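Local structure of O-methyltransferase (Bacillus halodurans, 2GPY) at residues B[56-61]-B[70-75]; B[128-133]-B[148-153]; B[189-194]-B[207-212]. The protein is probably an S-adenosylmethionine-dependent O-methyltransferase that moves a methyl group onto a hydroxyl oxygen of a substrate not yet identified. All coordinates share one frame; numbering follows the deposited sequence.

Contact 1 of 3, residues B[56-61]-B[70-75]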
loop_
_atom_site.group_PDB
_atom_site.type_symbol
_atom_site.label_atom_id
_atom_site.label_comp_id
_atom_site.label_asym_id
_atom_site.label_seq_id
_atom_site.Cartn_x
_atom_site.Cartn_y
_atom_site.Cartn_z
ATOM N N ALA B 56 5.246 12.408 -4.228
ATOM C CA ALA B 56 5.403 13.650 -4.982
ATOM C C ALA B 56 6.154 13.468 -6.308
ATOM O O ALA B 56 5.980 14.271 -7.227
ATOM C CB ALA B 56 6.122 14.708 -4.116
ATOM N N ARG B 57 7.016 12.457 -6.389
ATOM C CA ARG B 57 7.932 12.305 -7.540
ATOM C C ARG B 57 7.977 10.825 -7.911
ATOM O O ARG B 57 8.300 9.978 -7.064
ATOM C CB ARG B 57 9.341 12.782 -7.172
ATOM C CG ARG B 57 9.473 14.312 -6.914
ATOM C CD ARG B 57 10.904 14.687 -6.538
ATOM N NE ARG B 57 11.893 14.169 -7.491
ATOM C CZ ARG B 57 12.022 14.556 -8.760
ATOM N NH1 ARG B 57 11.223 15.483 -9.293
ATOM N NH2 ARG B 57 12.965 14.004 -9.511
ATOM N N ILE B 58 7.637 10.515 -9.160
ATOM C CA ILE B 58 7.564 9.122 -9.644
ATOM C C ILE B 58 8.475 8.996 -10.861
ATOM O O ILE B 58 8.471 9.868 -11.760
ATOM C CB ILE B 58 6.126 8.758 -10.047
ATOM C CG1 ILE B 58 5.191 8.915 -8.832
ATOM C CG2 ILE B 58 6.054 7.313 -10.682
ATOM C CD1 ILE B 58 3.677 8.990 -9.202
ATOM N N LEU B 59 9.280 7.937 -10.880
ATOM C CA LEU B 59 10.086 7.589 -12.057
ATOM C C LEU B 59 9.569 6.270 -12.654
ATOM O O LEU B 59 9.380 5.271 -11.947
ATOM C CB LEU B 59 11.558 7.447 -11.667
ATOM C CG LEU B 59 12.468 6.908 -12.777
ATOM C CD1 LEU B 59 12.508 7.853 -13.995
ATOM C CD2 LEU B 59 13.849 6.662 -12.229
ATOM N N GLU B 60 9.323 6.275 -13.957
ATOM C CA GLU B 60 8.840 5.091 -14.643
ATOM C C GLU B 60 9.798 4.701 -15.749
ATOM O O GLU B 60 10.226 5.554 -16.520
ATOM C CB GLU B 60 7.456 5.369 -15.255
ATOM C CG GLU B 60 7.032 4.387 -16.343
ATOM C CD GLU B 60 5.657 4.743 -16.882
ATOM O OE1 GLU B 60 5.541 5.747 -17.616
ATOM O OE2 GLU B 60 4.696 4.045 -16.482
ATOM N N ILE B 61 10.113 3.415 -15.836
ATOM C CA ILE B 61 10.958 2.942 -16.921
ATOM C C ILE B 61 10.071 2.180 -17.886
ATOM O O ILE B 61 9.541 1.119 -17.530
ATOM C CB ILE B 61 12.065 2.001 -16.414
ATOM C CG1 ILE B 61 12.801 2.607 -15.189
ATOM C CG2 ILE B 61 13.022 1.610 -17.583
ATOM C CD1 ILE B 61 13.445 3.975 -15.391
ATOM N N ILE B 70 0.196 8.995 -17.696
ATOM C CA ILE B 70 -1.012 9.820 -17.717
ATOM C C ILE B 70 -1.971 9.514 -16.578
ATOM O O ILE B 70 -2.405 10.435 -15.879
ATOM C CB ILE B 70 -1.723 9.768 -19.096
ATOM C CG1 ILE B 70 -0.890 10.589 -20.101
ATOM C CG2 ILE B 70 -3.146 10.306 -19.006
ATOM C CD1 ILE B 70 -1.255 10.344 -21.579
ATOM N N ARG B 71 -2.309 8.239 -16.395
ATOM C CA ARG B 71 -3.262 7.879 -15.364
ATOM C C ARG B 71 -2.740 8.148 -13.956
ATOM O O ARG B 71 -3.508 8.578 -13.073
ATOM C CB ARG B 71 -3.683 6.431 -15.558
ATOM C CG ARG B 71 -4.551 6.374 -16.811
ATOM C CD ARG B 71 -5.646 5.400 -16.727
ATOM N NE ARG B 71 -6.572 5.679 -15.633
ATOM C CZ ARG B 71 -7.363 4.755 -15.119
ATOM N NH1 ARG B 71 -7.332 3.541 -15.628
ATOM N NH2 ARG B 71 -8.186 5.038 -14.093
HETATM N N MSE B 72 -1.434 7.951 -13.744
HETATM C CA MSE B 72 -0.835 8.353 -12.456
HETATM C C MSE B 72 -0.865 9.867 -12.226
HETATM O O MSE B 72 -1.206 10.329 -11.101
HETATM C CB MSE B 72 0.622 7.852 -12.320
HETATM C CG MSE B 72 0.684 6.337 -12.255
HETATM SE SE MSE B 72 2.528 5.668 -11.899
HETATM C CE MSE B 72 3.419 6.207 -13.584
ATOM N N ALA B 73 -0.518 10.642 -13.265
ATOM C CA ALA B 73 -0.568 12.100 -13.143
ATOM C C ALA B 73 -1.994 12.567 -12.833
ATOM O O ALA B 73 -2.190 13.467 -12.023
ATOM C CB ALA B 73 -0.039 12.795 -14.425
ATOM N N GLN B 74 -2.985 11.962 -13.487
ATOM C CA GLN B 74 -4.378 12.339 -13.237
ATOM C C GLN B 74 -4.813 11.965 -11.821
ATOM O O GLN B 74 -5.580 12.712 -11.193
ATOM C CB GLN B 74 -5.306 11.688 -14.253
ATOM C CG GLN B 74 -5.188 12.274 -15.640
ATOM C CD GLN B 74 -6.171 11.619 -16.593
ATOM O OE1 GLN B 74 -6.831 12.300 -17.368
ATOM N NE2 GLN B 74 -6.280 10.295 -16.530
ATOM N N ALA B 75 -4.331 10.832 -11.310
ATOM C CA ALA B 75 -4.747 10.375 -9.972
ATOM C C ALA B 75 -4.075 11.166 -8.862
ATOM O O ALA B 75 -4.592 11.235 -7.742
ATOM C CB ALA B 75 -4.448 8.885 -9.793
#
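Met72, modelled as selenomethionine, reaches from helix 67-75 to strand 57-61 and lays its terminal methyl between Ile58 and Glu60, the two side chains on this face of the strand that touch the segment 70-75. The tight part of the contact is confined to that one side-chain end. Met72 CE lies 4.1 Å from Ile58 CG2, and SE is as near to the same methyl. Met72 CE also comes to 3.8 Å from Glu60 OE2, a packing contact of a methyl on a carboxylate oxygen. The bend at chi3 (-67°) turns CE so that it meets both Ile58 CG2 and Glu60 OE2. A chi1 of -60° puts Ile58 CG2 anti to the backbone N, and this branch is the one that touches Met72. The Glu60 chain runs out straight beyond CG; its other oxygen, OE1, is hydrogen-bonded to Ser83 OG on strand 80-85, which helps to fix the rotation of the carboxylate. Strand, helix and next strand form the first beta-alpha-beta unit of a Rossmann-like sheet, and in class I methyltransferases the turn after this first strand usually belongs to the cofactor-binding region; such a role is only inferred here. Ile58 CA and Met72 CA, the nearest pair, are 8.9 Å apart, and the gap is spanned by side chains, most of it by Met72. Met72 also packs on Leu47 and Leu50 of helix 40-53. Solvent reaches the helix on another side, at Arg71, Gln74 and Ala75, which are partly exposed and make no contact with the strand segment. Arg71 forms a salt bridge from NH2 to Glu44 OE2 and a hydrogen bond from NH1 to Tyr67 OH. Leu59 points to the opposite face of the strand, where it packs on Phe127 and Leu130.

Contact 2 of 3, residues B[128-133]-B[148-153]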
loop_
_atom_site.group_PDB
_atom_site.type_symbol
_atom_site.label_atom_id
_atom_site.label_comp_id
_atom_site.label_asym_id
_atom_site.label_seq_id
_atom_site.Cartn_x
_atom_site.Cartn_y
_atom_site.Cartn_z
ATOM N N ASP B 128 10.051 9.137 -4.950
ATOM C CA ASP B 128 9.256 8.427 -3.958
ATOM C C ASP B 128 8.836 7.068 -4.473
ATOM O O ASP B 128 8.552 6.187 -3.687
ATOM C CB ASP B 128 7.990 9.225 -3.623
ATOM C CG ASP B 128 8.317 10.600 -3.088
ATOM O OD1 ASP B 128 9.051 10.641 -2.100
ATOM O OD2 ASP B 128 7.884 11.621 -3.688
ATOM N N VAL B 129 8.751 6.934 -5.799
ATOM C CA VAL B 129 8.268 5.698 -6.426
ATOM C C VAL B 129 9.088 5.454 -7.691
ATOM O O VAL B 129 9.311 6.387 -8.465
ATOM C CB VAL B 129 6.738 5.803 -6.833
ATOM C CG1 VAL B 129 6.298 4.576 -7.689
ATOM C CG2 VAL B 129 5.815 5.984 -5.615
ATOM N N LEU B 130 9.490 4.191 -7.904
ATOM C CA LEU B 130 10.040 3.721 -9.160
ATOM C C LEU B 130 9.089 2.660 -9.681
ATOM O O LEU B 130 8.738 1.742 -8.946
ATOM C CB LEU B 130 11.435 3.075 -8.911
ATOM C CG LEU B 130 12.045 2.317 -10.094
ATOM C CD1 LEU B 130 12.262 3.286 -11.347
ATOM C CD2 LEU B 130 13.366 1.584 -9.743
ATOM N N PHE B 131 8.667 2.774 -10.932
ATOM C CA PHE B 131 7.696 1.838 -11.496
ATOM C C PHE B 131 8.367 1.121 -12.660
ATOM O O PHE B 131 8.754 1.764 -13.637
ATOM C CB PHE B 131 6.452 2.644 -11.972
ATOM C CG PHE B 131 5.319 1.797 -12.510
ATOM C CD1 PHE B 131 5.130 0.486 -12.097
ATOM C CD2 PHE B 131 4.403 2.343 -13.408
ATOM C CE1 PHE B 131 4.053 -0.293 -12.605
ATOM C CE2 PHE B 131 3.330 1.560 -13.940
ATOM C CZ PHE B 131 3.169 0.252 -13.535
ATOM N N ILE B 132 8.508 -0.205 -12.541
ATOM C CA ILE B 132 9.119 -1.028 -13.568
ATOM C C ILE B 132 8.265 -2.268 -13.833
ATOM O O ILE B 132 7.306 -2.540 -13.118
ATOM C CB ILE B 132 10.564 -1.434 -13.197
ATOM C CG1 ILE B 132 10.597 -2.147 -11.837
ATOM C CG2 ILE B 132 11.486 -0.194 -13.179
ATOM C CD1 ILE B 132 12.025 -2.551 -11.367
ATOM N N ASP B 133 8.643 -3.024 -14.851
ATOM C CA ASP B 133 7.786 -4.062 -15.391
ATOM C C ASP B 133 8.592 -5.342 -15.502
ATOM O O ASP B 133 9.543 -5.430 -16.304
ATOM C CB ASP B 133 7.251 -3.637 -16.771
ATOM C CG ASP B 133 6.228 -4.621 -17.346
ATOM O OD1 ASP B 133 6.182 -5.804 -16.932
ATOM O OD2 ASP B 133 5.447 -4.184 -18.216
ATOM N N PRO B 148 18.777 2.887 -6.295
ATOM C CA PRO B 148 19.455 3.858 -5.428
ATOM C C PRO B 148 18.920 5.281 -5.591
ATOM O O PRO B 148 19.245 6.162 -4.798
ATOM C CB PRO B 148 20.923 3.789 -5.891
ATOM C CG PRO B 148 21.012 2.552 -6.709
ATOM C CD PRO B 148 19.692 2.423 -7.357
HETATM N N MSE B 149 18.086 5.488 -6.601
HETATM C CA MSE B 149 17.487 6.784 -6.839
HETATM C C MSE B 149 16.090 6.946 -6.185
HETATM O O MSE B 149 15.435 7.984 -6.311
HETATM C CB MSE B 149 17.492 7.032 -8.333
HETATM C CG MSE B 149 18.925 6.818 -8.913
HETATM SE SE MSE B 149 18.862 7.671 -10.570
HETATM C CE MSE B 149 20.308 6.628 -11.509
ATOM N N VAL B 150 15.677 5.917 -5.458
ATOM C CA VAL B 150 14.461 5.967 -4.646
ATOM C C VAL B 150 14.832 6.315 -3.174
ATOM O O VAL B 150 15.789 5.768 -2.622
ATOM C CB VAL B 150 13.759 4.596 -4.678
ATOM C CG1 VAL B 150 12.534 4.549 -3.720
ATOM C CG2 VAL B 150 13.353 4.219 -6.154
ATOM N N ARG B 151 14.073 7.205 -2.547
ATOM C CA ARG B 151 14.331 7.602 -1.143
ATOM C C ARG B 151 14.039 6.435 -0.192
ATOM O O ARG B 151 13.249 5.576 -0.526
ATOM C CB ARG B 151 13.466 8.802 -0.746
ATOM C CG ARG B 151 11.988 8.545 -0.814
ATOM C CD ARG B 151 11.187 9.415 0.144
ATOM N NE ARG B 151 9.749 9.125 0.025
ATOM C CZ ARG B 151 9.045 8.446 0.925
ATOM N NH1 ARG B 151 9.636 7.984 2.031
ATOM N NH2 ARG B 151 7.750 8.242 0.726
ATOM N N PRO B 152 14.701 6.386 0.984
ATOM C CA PRO B 152 14.284 5.461 2.038
ATOM C C PRO B 152 12.805 5.646 2.346
ATOM O O PRO B 152 12.313 6.782 2.393
ATOM C CB PRO B 152 15.143 5.882 3.240
ATOM C CG PRO B 152 16.352 6.474 2.643
ATOM C CD PRO B 152 15.907 7.149 1.371
ATOM N N GLY B 153 12.094 4.534 2.500
ATOM C CA GLY B 153 10.656 4.558 2.715
ATOM C C GLY B 153 9.859 4.641 1.427
ATOM O O GLY B 153 8.628 4.487 1.433
#
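Arg151 grips Asp128 through NE alone: NE donates to OD1 at 2.7 Å, with an N-H...O angle of 152°, the bond being part of a salt bridge. OD1 receives it on the anti lone pair, the one turned away from OD2, and lies close to the guanidinium plane. The two flat groups are twisted 64° apart, and the pairing is single, through NE and OD1, not bidentate. A second, apolar touch lies deeper, where Val150 CG2 presses on Leu130 CB at 3.5 Å. Behind these come the groups that set them in place. Arg151 NH1 bonds back to Pro152 O (3.0 Å, rather bent), which steadies the guanidinium, while CG sits between the backbone N and carbonyl carbon (chi1 61°) and the chain then extends straight to NE. Asp128 OD2 accepts from the backbone N of Ala56 and of Arg57, leaving OD1 to face the arginine. A leucine in place of Arg151 would probably leave Asp128 OD1 without its charged mate and the carboxylate held from the OD2 side only. Around Leu130 lie Tyr146 of helix 139-146 and Ile156 of strand 154-159. This is the layout of a beta-alpha-beta crossover in a Rossmann-like methyltransferase sheet: strand 127-133, helix 139-146, then a return past residues 150-151 into the parallel neighbour 154-159.

Contact 3 of 3, residues B[189-194]-B[207-212]. With ZN (zinc ion), chain J.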
loop_
_atom_site.group_PDB
_atom_site.type_symbol
_atom_site.label_atom_id
_atom_site.label_comp_id
_atom_site.label_asym_id
_atom_site.label_seq_id
_atom_site.Cartn_x
_atom_site.Cartn_y
_atom_site.Cartn_z
ATOM N N GLN B 189 12.383 -15.005 -6.688
ATOM C CA GLN B 189 13.209 -15.155 -5.490
ATOM C C GLN B 189 14.200 -14.006 -5.287
ATOM O O GLN B 189 14.329 -13.527 -4.158
ATOM C CB GLN B 189 13.879 -16.530 -5.382
ATOM C CG GLN B 189 13.018 -17.561 -4.612
ATOM C CD GLN B 189 12.306 -16.975 -3.370
ATOM O OE1 GLN B 189 11.083 -16.830 -3.357
ATOM N NE2 GLN B 189 13.078 -16.632 -2.342
ATOM N N TRP B 190 14.824 -13.504 -6.392
ATOM C CA TRP B 190 15.898 -12.514 -6.188
ATOM C C TRP B 190 15.286 -11.246 -5.641
ATOM O O TRP B 190 15.874 -10.574 -4.802
ATOM C CB TRP B 190 16.696 -12.229 -7.481
ATOM C CG TRP B 190 15.958 -11.403 -8.486
ATOM C CD1 TRP B 190 15.293 -11.855 -9.589
ATOM C CD2 TRP B 190 15.784 -9.967 -8.472
ATOM N NE1 TRP B 190 14.711 -10.788 -10.263
ATOM C CE2 TRP B 190 15.000 -9.626 -9.598
ATOM C CE3 TRP B 190 16.219 -8.941 -7.620
ATOM C CZ2 TRP B 190 14.638 -8.304 -9.887
ATOM C CZ3 TRP B 190 15.854 -7.624 -7.916
ATOM C CH2 TRP B 190 15.072 -7.324 -9.038
ATOM N N LEU B 191 14.082 -10.936 -6.104
ATOM C CA LEU B 191 13.410 -9.738 -5.665
ATOM C C LEU B 191 13.025 -9.887 -4.198
ATOM O O LEU B 191 13.244 -8.982 -3.391
ATOM C CB LEU B 191 12.158 -9.492 -6.515
ATOM C CG LEU B 191 11.377 -8.260 -6.078
ATOM C CD1 LEU B 191 12.261 -6.994 -6.131
ATOM C CD2 LEU B 191 10.140 -8.114 -6.968
ATOM N N LEU B 192 12.468 -11.049 -3.858
ATOM C CA LEU B 192 11.916 -11.255 -2.521
ATOM C C LEU B 192 12.966 -11.277 -1.400
ATOM O O LEU B 192 12.624 -11.008 -0.237
ATOM C CB LEU B 192 11.035 -12.505 -2.503
ATOM C CG LEU B 192 9.814 -12.356 -3.423
ATOM C CD1 LEU B 192 9.121 -13.690 -3.703
ATOM C CD2 LEU B 192 8.836 -11.322 -2.893
ATOM N N GLU B 193 14.224 -11.581 -1.737
ATOM C CA GLU B 193 15.298 -11.678 -0.731
ATOM C C GLU B 193 16.406 -10.614 -0.850
ATOM O O GLU B 193 17.428 -10.669 -0.149
ATOM C CB GLU B 193 15.879 -13.098 -0.666
ATOM C CG GLU B 193 16.489 -13.647 -1.944
ATOM C CD GLU B 193 17.053 -15.058 -1.743
ATOM O OE1 GLU B 193 16.547 -15.805 -0.863
ATOM O OE2 GLU B 193 18.016 -15.430 -2.457
ATOM N N HIS B 194 16.176 -9.640 -1.729
ATOM C CA HIS B 194 17.034 -8.471 -1.873
ATOM C C HIS B 194 17.007 -7.661 -0.576
ATOM O O HIS B 194 15.928 -7.217 -0.139
ATOM C CB HIS B 194 16.477 -7.575 -2.981
ATOM C CG HIS B 194 17.533 -6.955 -3.827
ATOM N ND1 HIS B 194 18.263 -5.855 -3.420
ATOM C CD2 HIS B 194 18.013 -7.301 -5.045
ATOM C CE1 HIS B 194 19.135 -5.542 -4.361
ATOM N NE2 HIS B 194 19.010 -6.408 -5.353
ATOM N N GLY B 207 -0.379 -9.311 -10.920
ATOM C CA GLY B 207 0.587 -9.366 -9.829
ATOM C C GLY B 207 1.414 -8.092 -9.822
ATOM O O GLY B 207 1.976 -7.677 -10.869
ATOM N N ILE B 208 1.436 -7.445 -8.662
ATOM C CA ILE B 208 2.229 -6.250 -8.456
ATOM C C ILE B 208 3.091 -6.483 -7.232
ATOM O O ILE B 208 2.561 -6.765 -6.152
ATOM C CB ILE B 208 1.363 -5.026 -8.212
ATOM C CG1 ILE B 208 0.364 -4.807 -9.378
ATOM C CG2 ILE B 208 2.278 -3.774 -8.028
ATOM C CD1 ILE B 208 -0.645 -3.698 -9.078
ATOM N N ALA B 209 4.410 -6.403 -7.395
ATOM C CA ALA B 209 5.283 -6.467 -6.221
ATOM C C ALA B 209 5.471 -5.053 -5.716
ATOM O O ALA B 209 5.662 -4.115 -6.516
ATOM C CB ALA B 209 6.605 -7.063 -6.583
ATOM N N ILE B 210 5.363 -4.885 -4.408
ATOM C CA ILE B 210 5.583 -3.579 -3.776
ATOM C C ILE B 210 6.766 -3.739 -2.850
ATOM O O ILE B 210 6.690 -4.428 -1.829
ATOM C CB ILE B 210 4.363 -3.125 -2.992
ATOM C CG1 ILE B 210 3.157 -3.052 -3.942
ATOM C CG2 ILE B 210 4.596 -1.755 -2.381
ATOM C CD1 ILE B 210 1.976 -3.630 -3.307
ATOM N N SER B 211 7.881 -3.147 -3.251
ATOM C CA SER B 211 9.103 -3.215 -2.462
ATOM C C SER B 211 9.269 -1.900 -1.734
ATOM O O SER B 211 9.357 -0.848 -2.363
ATOM C CB SER B 211 10.315 -3.458 -3.387
ATOM O OG SER B 211 10.103 -4.607 -4.190
ATOM N N ILE B 212 9.289 -1.944 -0.406
ATOM C CA ILE B 212 9.442 -0.732 0.364
ATOM C C ILE B 212 10.896 -0.586 0.829
ATOM O O ILE B 212 11.429 -1.443 1.531
ATOM C CB ILE B 212 8.512 -0.723 1.609
ATOM C CG1 ILE B 212 7.072 -1.118 1.198
ATOM C CG2 ILE B 212 8.545 0.654 2.294
ATOM C CD1 ILE B 212 6.075 -1.075 2.406
HETATM ZN ZN ZN J . 20.384 -6.075 -6.844
HETATM O O HOH W 1 20.098 -7.926 -7.759
#
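The closing beta-hairpin of the methyltransferase sheet, strands 197-202 and 208-213, is covered on one face by helix 189-193, and Leu191 makes the contact with the second strand by splitting its two methyls between Ala209 and Ser211. Leu191 CD2 rests on Ala209 CB at 3.7 Å, an apolar methyl-to-methyl touch. Leu191 CD1 lies 3.8 Å from Ser211 OG, a packing contact only; the hydroxyl has its polar partner in Thr199 OG1 on the neighbouring strand. CG of Leu191 is anti to its backbone N (chi1 178°), which sends the two methyls to the strand. Ala209 and Ser211 are two apart on the strand and point the same way, so one leucine can span both. The strand order 3-2-1-4-5-7-6, with 208-213 slotted between 154-159 and 197-202, is the hallmark of class I methyltransferases, and Leu191 also packs on Tyr139 and Phe143 of helix 139-146. Next to Leu191 the chemistry changes. The indole ring of Trp190 has Leu191 CB over the centre of one face, 4.0 Å above its plane, and His194 CD2 at its edge. His194 NE2 binds a zinc ion at 2.1 Å, with a water O likewise 2.1 Å from the zinc and Asp144 OD1 as a further ligand. The Ile210 side chain, pointing away from the helix, packs on Met52 of the second subunit, and Ile210 O is hydrogen-bonded to His48 NE2 of that subunit.

In the fold
All three contacts are built on one sheet, at different depths. Contact 1 is buried and made by packing alone, a methyl against an isoleucine branch and a carboxylate oxygen, on the face of strand 57-61 that helix 67-75 covers. Contact 2 belongs to the adjacent strand 127-133 and is only partly buried; a salt bridge holds its outer end. The two are joined, for Leu59 O meets Phe131 N at 2.8 Å, a probable hydrogen bond. Contact 3 sits two strands further on, about 20 Å from contact 1 between centres, and barely grazes contact 2 at Gly153 and Ile212. It is buried too, yet it alone includes a zinc ligand and reaches the second subunit.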